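Local coordinates for protein putative glycoside hydrolase (Parabacteroides distasonis ATCC 8503, PDB 3GYC) that probably hydrolyses glycosidic bonds in carbohydrates as a cellulase-like TIM-barrel enzyme, although its substrate is not established, at residues 34-37 with 41-44; 344-349 with 354-359. One frame throughout, in Å; residues are numbered along the deposited sequence. Where two conformers were deposited one is given.

Contact 1 of 2, residues 34-37 with 41-44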
loop_
_atom_site.group_PDB
_atom_site.type_symbol
_atom_site.label_atom_id
_atom_site.label_comp_id
_atom_site.label_asym_id
_atom_site.label_seq_id
_atom_site.Cartn_x
_atom_site.Cartn_y
_atom_site.Cartn_z
ATOM N N ALA A 34 -11.273 4.000 -17.843
ATOM C CA ALA A 34 -10.022 3.871 -17.052
ATOM C C ALA A 34 -10.214 3.064 -15.750
ATOM O O ALA A 34 -9.274 2.548 -15.180
ATOM C CB ALA A 34 -9.418 5.243 -16.781
ATOM N N GLY A 35 -11.468 2.934 -15.315
ATOM C CA GLY A 35 -11.783 2.131 -14.176
ATOM C C GLY A 35 -12.456 2.781 -13.009
ATOM O O GLY A 35 -13.239 2.123 -12.343
ATOM N N TYR A 36 -12.162 4.064 -12.771
ATOM C CA TYR A 36 -12.632 4.755 -11.598
ATOM C C TYR A 36 -13.506 5.987 -11.833
ATOM O O TYR A 36 -13.629 6.827 -10.970
ATOM C CB TYR A 36 -11.460 5.092 -10.702
ATOM C CG TYR A 36 -10.658 3.914 -10.272
ATOM C CD1 TYR A 36 -9.717 3.333 -11.133
ATOM C CD2 TYR A 36 -10.823 3.359 -9.007
ATOM C CE1 TYR A 36 -8.932 2.232 -10.735
ATOM C CE2 TYR A 36 -10.056 2.251 -8.602
ATOM C CZ TYR A 36 -9.143 1.683 -9.477
ATOM O OH TYR A 36 -8.428 0.581 -9.050
ATOM N N GLU A 37 -14.142 6.029 -13.000
ATOM C CA GLU A 37 -15.074 7.085 -13.347
ATOM C C GLU A 37 -16.277 7.176 -12.412
ATOM O O GLU A 37 -16.652 8.278 -12.012
ATOM C CB GLU A 37 -15.574 6.914 -14.760
ATOM C CG GLU A 37 -14.530 7.086 -15.855
ATOM C CD GLU A 37 -15.124 6.672 -17.187
ATOM O OE1 GLU A 37 -15.109 5.465 -17.521
ATOM O OE2 GLU A 37 -15.634 7.562 -17.898
ATOM N N GLN A 41 -20.274 2.934 -8.304
ATOM C CA GLN A 41 -20.298 1.617 -8.924
ATOM C C GLN A 41 -19.092 0.773 -8.481
ATOM O O GLN A 41 -19.275 -0.391 -8.136
ATOM C CB GLN A 41 -20.365 1.695 -10.448
ATOM C CG GLN A 41 -20.387 0.325 -11.169
ATOM C CD GLN A 41 -21.508 -0.606 -10.723
ATOM O OE1 GLN A 41 -22.541 -0.164 -10.178
ATOM N NE2 GLN A 41 -21.331 -1.914 -10.987
ATOM N N VAL A 42 -17.885 1.344 -8.487
ATOM C CA VAL A 42 -16.708 0.527 -8.125
ATOM C C VAL A 42 -16.646 0.233 -6.615
ATOM O O VAL A 42 -16.174 -0.837 -6.213
ATOM C CB VAL A 42 -15.390 1.016 -8.747
ATOM C CG1 VAL A 42 -15.554 1.038 -10.270
ATOM C CG2 VAL A 42 -14.977 2.413 -8.233
ATOM N N LEU A 43 -17.148 1.149 -5.786
ATOM C CA LEU A 43 -17.223 0.881 -4.355
ATOM C C LEU A 43 -18.335 -0.201 -4.070
ATOM O O LEU A 43 -18.184 -0.967 -3.160
ATOM C CB LEU A 43 -17.466 2.140 -3.563
ATOM C CG LEU A 43 -16.308 3.138 -3.484
ATOM C CD1 LEU A 43 -16.916 4.430 -2.848
ATOM C CD2 LEU A 43 -15.126 2.579 -2.705
ATOM N N ASP A 44 -19.404 -0.256 -4.843
ATOM C CA ASP A 44 -20.426 -1.307 -4.687
ATOM C C ASP A 44 -19.792 -2.652 -5.069
ATOM O O ASP A 44 -20.004 -3.624 -4.387
ATOM C CB ASP A 44 -21.672 -1.028 -5.532
ATOM C CG ASP A 44 -22.475 0.185 -5.048
ATOM O OD1 ASP A 44 -22.264 0.649 -3.911
ATOM O OD2 ASP A 44 -23.387 0.636 -5.794
#
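Gly-35 meets Val-42 through its carbonyl oxygen. Gly-35 O lies 3.3 Å from Val-42 CG1, the shortest approach in this contact. A methyl group cannot pair with the oxygen in a conventional way, so this is packing of a polar atom against carbon. Gly-35 has a positive phi of 121°. With this backbone a CB would press on the carbonyl O of Ala-34, reason enough for glycine, and would also crowd Tyr-36 CD1.

Tyr-36 follows, and its contact is lighter. Tyr-36 CD2 is 4.3 Å from Val-42 CG2, and the methyl approaches the ring obliquely. The two branches of Val-42 thus divide the work: one goes to the glycine carbonyl, the other to the tyrosine ring. Its chi1 of -57° sets CG1 beside the backbone N, anti to the carbonyl carbon, and puts CG2 between the backbone N and the carbonyl carbon.

The far end of Tyr-36 is fixed by other residues. Its OH is hydrogen-bonded to Gln-352 OE1, and its ring stands edge-to-face with Trp-22 of strand 17-23. Pro-351 touches both Tyr-36 and Val-42.

From Glu-37 the chain runs on into helix 39-48. The contact therefore folds the loop back onto the first turn of the helix that follows it. It is van der Waals packing, one methyl on a carbonyl oxygen and one on a ring, with little directionality. This implies that shape and burial set the fit here, while polar bonds to residues outside the two segments fix the tyrosine.

Contact 2 of 2, residues 344-349 with 354-359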
loop_
_atom_site.group_PDB
_atom_site.type_symbol
_atom_site.label_atom_id
_atom_site.label_comp_id
_atom_site.label_asym_id
_atom_site.label_seq_id
_atom_site.Cartn_x
_atom_site.Cartn_y
_atom_site.Cartn_z
ATOM N N ALA A 344 -4.638 -7.685 2.149
ATOM C CA ALA A 344 -5.041 -7.553 0.761
ATOM C C ALA A 344 -4.822 -8.924 0.116
ATOM O O ALA A 344 -3.994 -9.703 0.590
ATOM C CB ALA A 344 -4.204 -6.520 0.038
ATOM N N THR A 345 -5.581 -9.208 -0.926
ATOM C CA THR A 345 -5.438 -10.444 -1.690
ATOM C C THR A 345 -4.396 -10.205 -2.768
ATOM O O THR A 345 -3.698 -11.142 -3.162
ATOM C CB THR A 345 -6.769 -10.877 -2.318
ATOM O OG1 THR A 345 -7.264 -9.809 -3.131
ATOM C CG2 THR A 345 -7.783 -11.261 -1.223
ATOM N N SER A 346 -4.282 -8.959 -3.238
ATOM C CA SER A 346 -3.199 -8.569 -4.171
ATOM C C SER A 346 -3.168 -7.076 -4.430
ATOM O O SER A 346 -4.146 -6.395 -4.119
ATOM C CB SER A 346 -3.350 -9.277 -5.526
ATOM O OG SER A 346 -4.311 -8.653 -6.353
ATOM N N ASN A 347 -2.095 -6.583 -5.077
ATOM C CA ASN A 347 -2.031 -5.199 -5.526
ATOM C C ASN A 347 -2.665 -4.983 -6.933
ATOM O O ASN A 347 -2.370 -3.989 -7.570
ATOM C CB ASN A 347 -0.623 -4.555 -5.432
ATOM C CG ASN A 347 0.482 -5.319 -6.210
ATOM O OD1 ASN A 347 0.685 -6.449 -5.981
ATOM N ND2 ASN A 347 1.232 -4.640 -7.050
ATOM N N PHE A 348 -3.538 -5.908 -7.374
ATOM C CA PHE A 348 -4.247 -5.809 -8.649
ATOM C C PHE A 348 -5.744 -5.830 -8.374
ATOM O O PHE A 348 -6.535 -6.147 -9.256
ATOM C CB PHE A 348 -3.837 -6.960 -9.591
ATOM C CG PHE A 348 -2.354 -7.110 -9.706
ATOM C CD1 PHE A 348 -1.596 -6.121 -10.283
ATOM C CD2 PHE A 348 -1.699 -8.220 -9.215
ATOM C CE1 PHE A 348 -0.219 -6.229 -10.343
ATOM C CE2 PHE A 348 -0.331 -8.325 -9.260
ATOM C CZ PHE A 348 0.409 -7.332 -9.855
ATOM N N CYS A 349 -6.098 -5.496 -7.135
ATOM C CA CYS A 349 -7.432 -5.604 -6.663
ATOM C C CYS A 349 -8.238 -4.319 -6.933
ATOM O O CYS A 349 -8.716 -3.649 -6.004
ATOM C CB CYS A 349 -7.399 -5.929 -5.187
ATOM S SG CYS A 349 -8.965 -6.543 -4.610
ATOM N N ALA A 354 -9.022 -6.292 -15.052
ATOM C CA ALA A 354 -10.209 -7.079 -15.318
ATOM C C ALA A 354 -10.007 -8.555 -14.972
ATOM O O ALA A 354 -10.908 -9.211 -14.399
ATOM C CB ALA A 354 -10.653 -6.911 -16.797
ATOM N N GLY A 355 -8.804 -9.049 -15.258
ATOM C CA GLY A 355 -8.452 -10.441 -15.026
ATOM C C GLY A 355 -8.449 -10.860 -13.565
ATOM O O GLY A 355 -8.648 -12.043 -13.253
HETATM N N MSE A 356 -8.132 -9.904 -12.693
HETATM C CA MSE A 356 -8.154 -10.100 -11.263
HETATM C C MSE A 356 -9.507 -9.716 -10.625
HETATM O O MSE A 356 -9.991 -10.394 -9.703
HETATM C CB MSE A 356 -7.030 -9.328 -10.608
HETATM C CG MSE A 356 -7.014 -9.484 -9.088
HETATM SE SE MSE A 356 -6.698 -11.235 -8.438
HETATM C CE MSE A 356 -4.763 -11.253 -8.838
ATOM N N TRP A 357 -10.112 -8.638 -11.109
ATOM C CA TRP A 357 -11.347 -8.151 -10.521
ATOM C C TRP A 357 -12.570 -8.999 -10.798
ATOM O O TRP A 357 -13.508 -8.999 -10.013
ATOM C CB TRP A 357 -11.603 -6.755 -11.077
ATOM C CG TRP A 357 -12.633 -5.851 -10.413
ATOM C CD1 TRP A 357 -13.745 -5.309 -11.004
ATOM C CD2 TRP A 357 -12.578 -5.282 -9.096
ATOM N NE1 TRP A 357 -14.389 -4.456 -10.117
ATOM C CE2 TRP A 357 -13.698 -4.430 -8.950
ATOM C CE3 TRP A 357 -11.735 -5.451 -8.016
ATOM C CZ2 TRP A 357 -13.965 -3.743 -7.775
ATOM C CZ3 TRP A 357 -11.997 -4.781 -6.853
ATOM C CH2 TRP A 357 -13.115 -3.923 -6.738
ATOM N N ARG A 358 -12.570 -9.719 -11.916
ATOM C CA ARG A 358 -13.784 -10.358 -12.366
ATOM C C ARG A 358 -14.357 -11.547 -11.591
ATOM O O ARG A 358 -15.585 -11.640 -11.483
ATOM C CB ARG A 358 -13.675 -10.746 -13.836
ATOM C CG ARG A 358 -12.659 -11.828 -14.135
ATOM C CD ARG A 358 -12.575 -12.142 -15.676
ATOM N NE ARG A 358 -12.859 -10.970 -16.546
ATOM C CZ ARG A 358 -12.780 -10.982 -17.886
ATOM N NH1 ARG A 358 -12.352 -12.056 -18.521
ATOM N NH2 ARG A 358 -13.105 -9.893 -18.577
ATOM N N ASP A 359 -13.522 -12.427 -11.049
ATOM C CA ASP A 359 -14.016 -13.684 -10.378
ATOM C C ASP A 359 -14.530 -13.332 -8.953
ATOM O O ASP A 359 -13.779 -13.420 -7.995
ATOM C CB ASP A 359 -12.844 -14.698 -10.391
ATOM C CG ASP A 359 -13.160 -16.044 -9.778
ATOM O OD1 ASP A 359 -14.261 -16.260 -9.207
ATOM O OD2 ASP A 359 -12.244 -16.911 -9.864
#
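Met-356, present as selenomethionine, packs its bent side chain against Ser-346 and Phe-348. Met-356 CG sits 3.4 Å from Phe-348 O. Met-356 CE lies 3.6 Å from Ser-346 OG and also reaches the edge of the Phe-348 ring, near its plane. CG is anti to the backbone N (chi1 179°), and bends at chi2 and chi3 then bring the methyl round to the serine. Ser-346 OG also accepts from Phe-348 N (N to OG 3.0 Å, angle at the hydrogen 157°), forming an ST turn. Replacing Ser-346 by an alanine removes OG, which is likely to leave Phe-348 N without this acceptor and a gap beside the selenomethionine methyl.

Cys-349 O is packed as closely, 3.6 Å from Trp-357 CZ3, and accepts hydrogen bonds from Thr-20 OG1 and Trp-22 NE1. The sulfur approach is looser: Cys-349 SG is 4.2 Å from Trp-357 CZ3, a sulfur-aromatic contact at the edge of the six-membered ring. Trp-357 NE1 is bonded to Glu-45 OE1.

In contrast to this buried packing, Ala-354 and Gly-355 of the short helix are partly exposed, and Arg-358 is exposed. Asp-359 then N-caps helix 360-371. The loop from strand 340-343 is thus packed on the short helix leading into helix 360-371, a beta-to-alpha connection of the TIM-barrel fold.

How the contacts relate
Contact 1 precedes contact 2 along the chain, and the segments of one do not interleave with those of the other. Their centres are 14 Å apart. Each belongs to a connection from a barrel strand to a later helix: 17-23 to 39-48 for contact 1, and 340-343 to 360-371 for contact 2. These are the first and last barrel strands in chain order, neighbours in the sheet. The contacts touch where Val-42 O packs 4.0 Å from Trp-357 CZ2. Trp-22 of strand 17-23 is shared by both. Together they join the start and finish of the TIM barrel, consistent with its closure.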